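Local coordinates for soluble lytic transglycosylase B3 (Pseudomonas aeruginosa, PDB 5ANZ), which probably acts as a lytic transglycosylase that cleaves peptidoglycan in cell-wall turnover, and carries a bound calcium ion, at residues E367-L372 with L413-R418; R108-G112 with S145-S149; W141-S145 with G203-F207. One frame throughout, in Å; residues are numbered along the deposited sequence.

Contact 1: E367-L372 with L413-R418; sequences ELQRQL and LLDRLR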
loop_
_atom_site.group_PDB
_atom_site.type_symbol
_atom_site.label_atom_id
_atom_site.label_comp_id
_atom_site.label_asym_id
_atom_site.label_seq_id
_atom_site.Cartn_x
_atom_site.Cartn_y
_atom_site.Cartn_z
ATOM N N GLU A 367 -3.125 -10.414 -22.529
ATOM C CA GLU A 367 -2.616 -10.756 -23.847
ATOM C C GLU A 367 -1.120 -11.037 -23.763
ATOM O O GLU A 367 -0.629 -11.978 -24.390
ATOM C CB GLU A 367 -2.885 -9.641 -24.858
ATOM C CG GLU A 367 -2.634 -10.060 -26.302
ATOM C CD GLU A 367 -2.789 -8.917 -27.288
ATOM O OE1 GLU A 367 -3.176 -7.803 -26.871
ATOM O OE2 GLU A 367 -2.515 -9.137 -28.488
ATOM N N LEU A 368 -0.405 -10.216 -22.993
ATOM C CA LEU A 368 1.039 -10.384 -22.835
ATOM C C LEU A 368 1.368 -11.753 -22.276
ATOM O O LEU A 368 2.292 -12.426 -22.752
ATOM C CB LEU A 368 1.617 -9.303 -21.918
ATOM C CG LEU A 368 3.078 -9.547 -21.514
ATOM C CD1 LEU A 368 3.968 -9.492 -22.736
ATOM C CD2 LEU A 368 3.527 -8.544 -20.462
ATOM N N GLN A 369 0.624 -12.158 -21.253
ATOM C CA GLN A 369 0.872 -13.448 -20.616
ATOM C C GLN A 369 0.603 -14.590 -21.585
ATOM O O GLN A 369 1.346 -15.580 -21.608
ATOM C CB GLN A 369 0.021 -13.598 -19.356
ATOM C CG GLN A 369 0.564 -12.803 -18.162
ATOM C CD GLN A 369 -0.405 -12.735 -17.000
ATOM O OE1 GLN A 369 -1.619 -12.738 -17.190
ATOM N NE2 GLN A 369 0.131 -12.672 -15.783
ATOM N N ARG A 370 -0.448 -14.451 -22.394
ATOM C CA ARG A 370 -0.783 -15.490 -23.369
ATOM C C ARG A 370 0.267 -15.560 -24.485
ATOM O O ARG A 370 0.611 -16.650 -24.966
ATOM C CB ARG A 370 -2.182 -15.251 -23.948
ATOM C CG ARG A 370 -3.308 -15.487 -22.953
ATOM C CD ARG A 370 -4.670 -15.290 -23.607
ATOM N NE ARG A 370 -5.775 -15.576 -22.697
ATOM C CZ ARG A 370 -6.969 -15.000 -22.773
ATOM N NH1 ARG A 370 -7.217 -14.104 -23.721
ATOM N NH2 ARG A 370 -7.921 -15.321 -21.908
ATOM N N GLN A 371 0.791 -14.405 -24.885
ATOM C CA GLN A 371 1.797 -14.357 -25.947
ATOM C C GLN A 371 3.129 -14.919 -25.467
ATOM O O GLN A 371 3.836 -15.593 -26.225
ATOM C CB GLN A 371 1.984 -12.922 -26.453
ATOM C CG GLN A 371 0.912 -12.466 -27.434
ATOM C CD GLN A 371 1.119 -13.055 -28.809
ATOM O OE1 GLN A 371 1.736 -12.434 -29.676
ATOM N NE2 GLN A 371 0.621 -14.269 -29.015
ATOM N N LEU A 372 3.465 -14.647 -24.209
ATOM C CA LEU A 372 4.690 -15.186 -23.622
ATOM C C LEU A 372 4.626 -16.708 -23.593
ATOM O O LEU A 372 5.575 -17.392 -24.006
ATOM C CB LEU A 372 4.904 -14.634 -22.206
ATOM C CG LEU A 372 5.306 -13.164 -22.088
ATOM C CD1 LEU A 372 5.064 -12.656 -20.678
ATOM C CD2 LEU A 372 6.771 -12.981 -22.494
ATOM N N LEU A 413 6.913 -4.271 -26.290
ATOM C CA LEU A 413 7.138 -5.705 -26.097
ATOM C C LEU A 413 5.961 -6.506 -26.636
ATOM O O LEU A 413 6.133 -7.509 -27.328
ATOM C CB LEU A 413 7.348 -6.033 -24.623
ATOM C CG LEU A 413 7.503 -7.514 -24.272
ATOM C CD1 LEU A 413 8.684 -8.127 -25.012
ATOM C CD2 LEU A 413 7.667 -7.671 -22.761
ATOM N N LEU A 414 4.756 -6.057 -26.306
ATOM C CA LEU A 414 3.559 -6.679 -26.836
ATOM C C LEU A 414 3.527 -6.606 -28.374
ATOM O O LEU A 414 3.142 -7.574 -29.036
ATOM C CB LEU A 414 2.313 -6.020 -26.241
ATOM C CG LEU A 414 1.013 -6.799 -26.415
ATOM C CD1 LEU A 414 1.161 -8.203 -25.838
ATOM C CD2 LEU A 414 -0.130 -6.059 -25.744
ATOM N N ASP A 415 3.936 -5.468 -28.939
ATOM C CA ASP A 415 3.953 -5.302 -30.400
ATOM C C ASP A 415 4.965 -6.232 -31.072
ATOM O O ASP A 415 4.721 -6.756 -32.161
ATOM C CB ASP A 415 4.270 -3.856 -30.784
ATOM C CG ASP A 415 3.125 -2.908 -30.494
ATOM O OD1 ASP A 415 1.964 -3.369 -30.447
ATOM O OD2 ASP A 415 3.391 -1.699 -30.318
ATOM N N ARG A 416 6.112 -6.414 -30.432
ATOM C CA ARG A 416 7.134 -7.311 -30.962
ATOM C C ARG A 416 6.622 -8.749 -30.942
ATOM O O ARG A 416 6.785 -9.494 -31.908
ATOM C CB ARG A 416 8.432 -7.189 -30.160
ATOM C CG ARG A 416 9.509 -8.177 -30.565
ATOM C CD ARG A 416 9.994 -7.939 -31.987
ATOM N NE ARG A 416 11.452 -7.978 -32.070
ATOM C CZ ARG A 416 12.164 -9.095 -32.171
ATOM N NH1 ARG A 416 11.555 -10.273 -32.200
ATOM N NH2 ARG A 416 13.488 -9.035 -32.240
ATOM N N LEU A 417 5.988 -9.119 -29.833
ATOM C CA LEU A 417 5.443 -10.459 -29.646
ATOM C C LEU A 417 4.409 -10.858 -30.694
ATOM O O LEU A 417 4.297 -12.035 -31.029
ATOM C CB LEU A 417 4.823 -10.572 -28.251
ATOM C CG LEU A 417 5.822 -10.837 -27.125
ATOM C CD1 LEU A 417 5.204 -10.540 -25.769
ATOM C CD2 LEU A 417 6.295 -12.278 -27.184
ATOM N N ARG A 418 3.653 -9.893 -31.212
ATOM C CA ARG A 418 2.595 -10.214 -32.163
ATOM C C ARG A 418 2.944 -9.880 -33.613
ATOM O O ARG A 418 2.052 -9.617 -34.419
ATOM C CB ARG A 418 1.298 -9.498 -31.782
ATOM C CG ARG A 418 1.417 -7.990 -31.671
ATOM C CD ARG A 418 0.058 -7.325 -31.814
ATOM N NE ARG A 418 -0.091 -6.167 -30.936
ATOM C CZ ARG A 418 -0.662 -6.216 -29.737
ATOM N NH1 ARG A 418 -1.132 -7.366 -29.276
ATOM N NH2 ARG A 418 -0.765 -5.119 -28.998
#
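L368 and L417 meet methyl against methyl, their side chains slanting across one another with CD1 of L368 3.4 Å from CD1 of L417, tighter than usual van der Waals contact. CG of L368 stands trans to the backbone N (chi1 170°), and its branch end swings in between the helices. The same CD1 touches CD2 of L413 at 4.1 Å, but here the two leucines cross at about a right angle. L414 uses its two methyls on different targets. CD1 lies against the backbone of L368, 3.7 Å from its CA, whereas CD2 rests 3.7 Å from OE1 of E367, whose extended chain runs perpendicular to it. L417 points toward helix 362-374, and its CD1 also lies 4.1 Å from CB of Q371. The two short helical segments approach to 10.2 Å between axes, their directions 42° apart. Beyond the leucines, the carboxylate of E367 lies at the edge of the R418 guanidinium, in a salt bridge too short in the model for its details to be trusted. D415 OD1, 3.5 Å from R418 NE, would make this a network of three charged residues, where R418 leaves the helix. On the apolar side, L372 and L417 also pack on C397, and L413 on F401, both of helix 388-401. Leucines of two helices closing on a third in this way fit the small three-helix fold of a putative peptidoglycan-binding domain.

Contact 2: R108-G112 with S145-S149; sequences RVRQG and SNYGS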
loop_
_atom_site.group_PDB
_atom_site.type_symbol
_atom_site.label_atom_id
_atom_site.label_comp_id
_atom_site.label_asym_id
_atom_site.label_seq_id
_atom_site.Cartn_x
_atom_site.Cartn_y
_atom_site.Cartn_z
ATOM N N ARG A 108 -0.128 18.473 -0.855
ATOM C CA ARG A 108 -0.057 17.423 0.165
ATOM C C ARG A 108 1.218 17.569 0.989
ATOM O O ARG A 108 1.224 17.316 2.194
ATOM C CB ARG A 108 -0.128 16.019 -0.445
ATOM C CG ARG A 108 -0.096 14.905 0.631
ATOM C CD ARG A 108 -0.532 13.518 0.112
ATOM N NE ARG A 108 -1.950 13.501 -0.262
ATOM C CZ ARG A 108 -2.405 13.597 -1.507
ATOM N NH1 ARG A 108 -1.556 13.696 -2.522
ATOM N NH2 ARG A 108 -3.713 13.595 -1.742
ATOM N N VAL A 109 2.310 17.957 0.344
ATOM C CA VAL A 109 3.556 18.174 1.082
ATOM C C VAL A 109 3.357 19.278 2.110
ATOM O O VAL A 109 3.682 19.122 3.290
ATOM C CB VAL A 109 4.725 18.566 0.142
ATOM C CG1 VAL A 109 5.992 18.890 0.935
ATOM C CG2 VAL A 109 4.971 17.469 -0.893
ATOM N N ARG A 110 2.815 20.415 1.677
ATOM C CA ARG A 110 2.683 21.508 2.620
ATOM C C ARG A 110 1.672 21.178 3.718
ATOM O O ARG A 110 1.871 21.591 4.858
ATOM C CB ARG A 110 2.306 22.812 1.915
ATOM C CG ARG A 110 0.929 22.874 1.342
ATOM C CD ARG A 110 0.726 24.248 0.703
ATOM N NE ARG A 110 -0.680 24.514 0.440
ATOM C CZ ARG A 110 -1.147 25.671 -0.005
ATOM N NH1 ARG A 110 -0.317 26.675 -0.239
ATOM N NH2 ARG A 110 -2.447 25.819 -0.209
ATOM N N GLN A 111 0.623 20.410 3.408
ATOM C CA GLN A 111 -0.345 20.064 4.461
ATOM C C GLN A 111 0.325 19.170 5.509
ATOM O O GLN A 111 0.063 19.310 6.707
ATOM C CB GLN A 111 -1.584 19.361 3.893
ATOM C CG GLN A 111 -2.617 20.259 3.241
ATOM C CD GLN A 111 -3.800 19.472 2.679
ATOM O OE1 GLN A 111 -3.684 18.281 2.371
ATOM N NE2 GLN A 111 -4.942 20.137 2.546
ATOM N N GLY A 112 1.202 18.278 5.058
ATOM C CA GLY A 112 1.938 17.408 5.971
ATOM C C GLY A 112 2.911 18.190 6.840
ATOM O O GLY A 112 3.076 17.917 8.029
ATOM N N SER A 145 -5.319 8.819 4.192
ATOM C CA SER A 145 -6.585 9.557 4.299
ATOM C C SER A 145 -6.435 11.062 4.122
ATOM O O SER A 145 -7.300 11.821 4.551
ATOM C CB SER A 145 -7.232 9.280 5.654
ATOM O OG SER A 145 -6.481 9.856 6.715
ATOM N N ASN A 146 -5.337 11.507 3.505
ATOM C CA ASN A 146 -5.077 12.940 3.407
ATOM C C ASN A 146 -5.118 13.618 4.783
ATOM O O ASN A 146 -5.747 14.658 4.957
ATOM C CB ASN A 146 -6.083 13.604 2.470
ATOM C CG ASN A 146 -5.531 14.861 1.847
ATOM O OD1 ASN A 146 -4.333 14.951 1.559
ATOM N ND2 ASN A 146 -6.391 15.851 1.650
ATOM N N TYR A 147 -4.446 13.005 5.750
ATOM C CA TYR A 147 -4.333 13.528 7.111
ATOM C C TYR A 147 -5.707 13.634 7.774
ATOM O O TYR A 147 -5.967 14.562 8.542
ATOM C CB TYR A 147 -3.625 14.883 7.112
ATOM C CG TYR A 147 -2.388 14.922 6.228
ATOM C CD1 TYR A 147 -1.213 14.298 6.612
ATOM C CD2 TYR A 147 -2.388 15.628 5.030
ATOM C CE1 TYR A 147 -0.084 14.341 5.822
ATOM C CE2 TYR A 147 -1.254 15.676 4.224
ATOM C CZ TYR A 147 -0.106 15.028 4.629
ATOM O OH TYR A 147 0.996 15.090 3.824
ATOM N N GLY A 148 -6.566 12.672 7.446
ATOM C CA GLY A 148 -7.893 12.589 8.039
ATOM C C GLY A 148 -9.023 13.280 7.298
ATOM O O GLY A 148 -10.171 13.256 7.765
ATOM N N SER A 149 -8.748 13.909 6.159
ATOM C CA SER A 149 -9.816 14.606 5.445
ATOM C C SER A 149 -10.569 13.709 4.452
ATOM O O SER A 149 -11.639 14.078 3.970
ATOM C CB SER A 149 -9.250 15.820 4.715
ATOM O OG SER A 149 -8.525 15.420 3.573
#
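N146 OD1 takes a weak hydrogen bond from NE of R108, 3.3 Å long and bent to 135° at the hydrogen, with the guanidinium and amide planes steeply inclined. The bend of the arginine at chi3 turns NE to this oxygen, while its NH1 binds the carbonyl of A103. The ND2 of the same N146 amide donates to S149 OG at 2.9 Å. N146, with positive phi, starts a type I' beta turn that runs to S149. This tight turn, in the lysozyme-like transglycosylase domain, projects Y147 toward helix 106-118. The Y147 ring slides in beside the helix, with CE2 3.7 Å from CB of Q111 and OE1 of Q111 in the plane of the ring at its edge. Its hydroxyl gives a proton to R108 O at 2.8 Å, arriving 39° out of the carbonyl plane. G112 N, the regular helical donor, reaches that oxygen from the other face, so two bonds grip it. Having no side chain, G112 lets the phenol come close, its CA 3.4 Å from CZ of Y147. The ring also touches F343 of helix 330-343. G148 then passes with backbone angles suited to glycine, its N bonded at 2.9 Å to OG of S145 in an ST motif, and S149 ends the turn beside N146.

Contact 3: W141-S145 with G203-F207; sequences WGMES and GQTQF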
loop_
_atom_site.group_PDB
_atom_site.type_symbol
_atom_site.label_atom_id
_atom_site.label_comp_id
_atom_site.label_asym_id
_atom_site.label_seq_id
_atom_site.Cartn_x
_atom_site.Cartn_y
_atom_site.Cartn_z
ATOM N N TRP A 141 -0.098 8.828 6.998
ATOM C CA TRP A 141 -1.353 9.497 7.284
ATOM C C TRP A 141 -1.821 10.291 6.055
ATOM O O TRP A 141 -2.990 10.285 5.689
ATOM C CB TRP A 141 -1.147 10.429 8.472
ATOM C CG TRP A 141 -2.352 11.023 9.135
ATOM C CD1 TRP A 141 -3.640 10.545 9.156
ATOM C CD2 TRP A 141 -2.346 12.209 9.927
ATOM N NE1 TRP A 141 -4.426 11.380 9.932
ATOM C CE2 TRP A 141 -3.653 12.406 10.406
ATOM C CE3 TRP A 141 -1.345 13.122 10.297
ATOM C CZ2 TRP A 141 -3.987 13.483 11.227
ATOM C CZ3 TRP A 141 -1.672 14.173 11.119
ATOM C CH2 TRP A 141 -2.982 14.353 11.572
ATOM N N GLY A 142 -0.892 10.983 5.412
ATOM C CA GLY A 142 -1.209 11.700 4.182
ATOM C C GLY A 142 -1.651 10.777 3.055
ATOM O O GLY A 142 -2.619 11.066 2.349
ATOM N N MET A 143 -0.932 9.671 2.870
ATOM C CA MET A 143 -1.247 8.746 1.788
ATOM C C MET A 143 -2.536 7.967 2.044
ATOM O O MET A 143 -3.247 7.627 1.100
ATOM C CB MET A 143 -0.081 7.765 1.554
ATOM C CG MET A 143 1.138 8.410 0.904
ATOM S SD MET A 143 0.806 9.083 -0.726
ATOM C CE MET A 143 0.481 7.550 -1.614
ATOM N N GLU A 144 -2.835 7.691 3.312
ATOM C CA GLU A 144 -3.992 6.848 3.624
ATOM C C GLU A 144 -5.300 7.613 3.616
ATOM O O GLU A 144 -6.296 7.106 3.087
ATOM C CB GLU A 144 -3.804 6.154 4.979
ATOM C CG GLU A 144 -2.745 5.070 4.914
ATOM C CD GLU A 144 -3.156 3.927 4.006
ATOM O OE1 GLU A 144 -4.371 3.637 3.946
ATOM O OE2 GLU A 144 -2.287 3.326 3.335
ATOM N N SER A 145 -5.319 8.819 4.192
ATOM C CA SER A 145 -6.585 9.557 4.299
ATOM C C SER A 145 -6.435 11.062 4.122
ATOM O O SER A 145 -7.300 11.821 4.551
ATOM C CB SER A 145 -7.232 9.280 5.654
ATOM O OG SER A 145 -6.481 9.856 6.715
ATOM N N GLY A 203 -11.446 4.940 9.064
ATOM C CA GLY A 203 -10.939 6.089 9.790
ATOM C C GLY A 203 -9.678 6.717 9.214
ATOM O O GLY A 203 -9.422 6.627 8.025
ATOM N N GLN A 204 -8.914 7.367 10.081
ATOM C CA GLN A 204 -7.783 8.159 9.623
ATOM C C GLN A 204 -6.635 7.271 9.209
ATOM O O GLN A 204 -5.844 7.646 8.338
ATOM C CB GLN A 204 -7.320 9.123 10.701
ATOM C CG GLN A 204 -8.439 10.043 11.172
ATOM C CD GLN A 204 -7.936 11.335 11.744
ATOM O OE1 GLN A 204 -6.860 11.806 11.387
ATOM N NE2 GLN A 204 -8.727 11.939 12.639
ATOM N N THR A 205 -6.551 6.096 9.826
ATOM C CA THR A 205 -5.454 5.176 9.543
ATOM C C THR A 205 -5.767 4.224 8.377
ATOM O O THR A 205 -4.870 3.569 7.840
ATOM C CB THR A 205 -5.134 4.331 10.784
ATOM O OG1 THR A 205 -6.318 3.627 11.167
ATOM C CG2 THR A 205 -4.692 5.226 11.938
ATOM N N GLN A 206 -7.048 4.112 8.030
ATOM C CA GLN A 206 -7.540 3.129 7.056
ATOM C C GLN A 206 -7.145 1.704 7.429
ATOM O O GLN A 206 -6.870 0.868 6.559
ATOM C CB GLN A 206 -7.061 3.485 5.647
ATOM C CG GLN A 206 -7.664 4.820 5.162
ATOM C CD GLN A 206 -9.135 4.695 4.782
ATOM O OE1 GLN A 206 -9.478 4.077 3.761
ATOM N NE2 GLN A 206 -10.009 5.271 5.602
ATOM N N PHE A 207 -7.163 1.426 8.735
ATOM C CA PHE A 207 -7.057 0.050 9.235
ATOM C C PHE A 207 -8.318 -0.754 8.923
ATOM O O PHE A 207 -9.415 -0.262 9.191
ATOM C CB PHE A 207 -6.905 0.027 10.752
ATOM C CG PHE A 207 -5.544 0.417 11.289
ATOM C CD1 PHE A 207 -4.464 0.674 10.456
ATOM C CD2 PHE A 207 -5.362 0.465 12.674
ATOM C CE1 PHE A 207 -3.216 0.992 11.007
ATOM C CE2 PHE A 207 -4.122 0.766 13.231
ATOM C CZ PHE A 207 -3.053 1.027 12.403
HETATM O O HOH W 1 -4.988 1.006 4.392
#
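With CG trans to its backbone N (chi1 -168°), W141 extends its indole alongside the chain of Q204, whose CG lies opposite its own carbonyl carbon. Ring and amide point the same way, their planes only 15° apart. This pairing ties helix 134-145 of the lysozyme-like SLT domain to the loop that leads into helix 209-215. W141 NE1 donates to Q204 OE1 at 2.9 Å, with the oxygen lying in the ring plane and the donor in the carbonyl plane; the N-H...O angle is 142°. Q204 NE2 binds the carbonyl of W228, which fixes the rotation of the amide. One turn further along the helix, S145 OG donates to Q204 O at 2.8 Å, in the carbonyl plane and on a lone pair. Both the backbone and the side chain of Q204 are thus held by the helix. E144 points at the loop and bends at chi2, bringing its OE1 3.2 Å from CB of Q206. Carboxylate and Q206 amide are nearly coplanar, although the chains cross at a slant. The E144 side chain also touches Y326, a residue seen to bind N-acetyl-D-glucosamine, and Y326 OH is hydrogen-bonded to T205 O, which places the contact next to a residue of the sugar-binding site. Within the loop, Q206 NE2 makes a nearly straight 2.8 Å bond to G203 O, in plane for both groups. A water donates one proton to E144 OE1 at 2.7 Å and the other to Q206 O at 2.9 Å.

In the fold
Contacts 2 and 3 adjoin in the transglycosylase domain, their centres about 10 Å apart, and share S145. Contact 3 is buried and works through polar side chains, loop carbonyls and a water beside a sugar-binding residue. Contact 2, only partly buried, fastens the following turn to helix 106-118 by a tyrosine hydroxyl and one weak arginine-asparagine bond. The backbone N of Y147 probably bonds W141 O, joining the two. Contact 1 lies in another domain, its centre about 41 Å from that of contact 2 and 38 Å from that of contact 3; it is also buried, but through leucines, with its charged residues at the outer side of the interface.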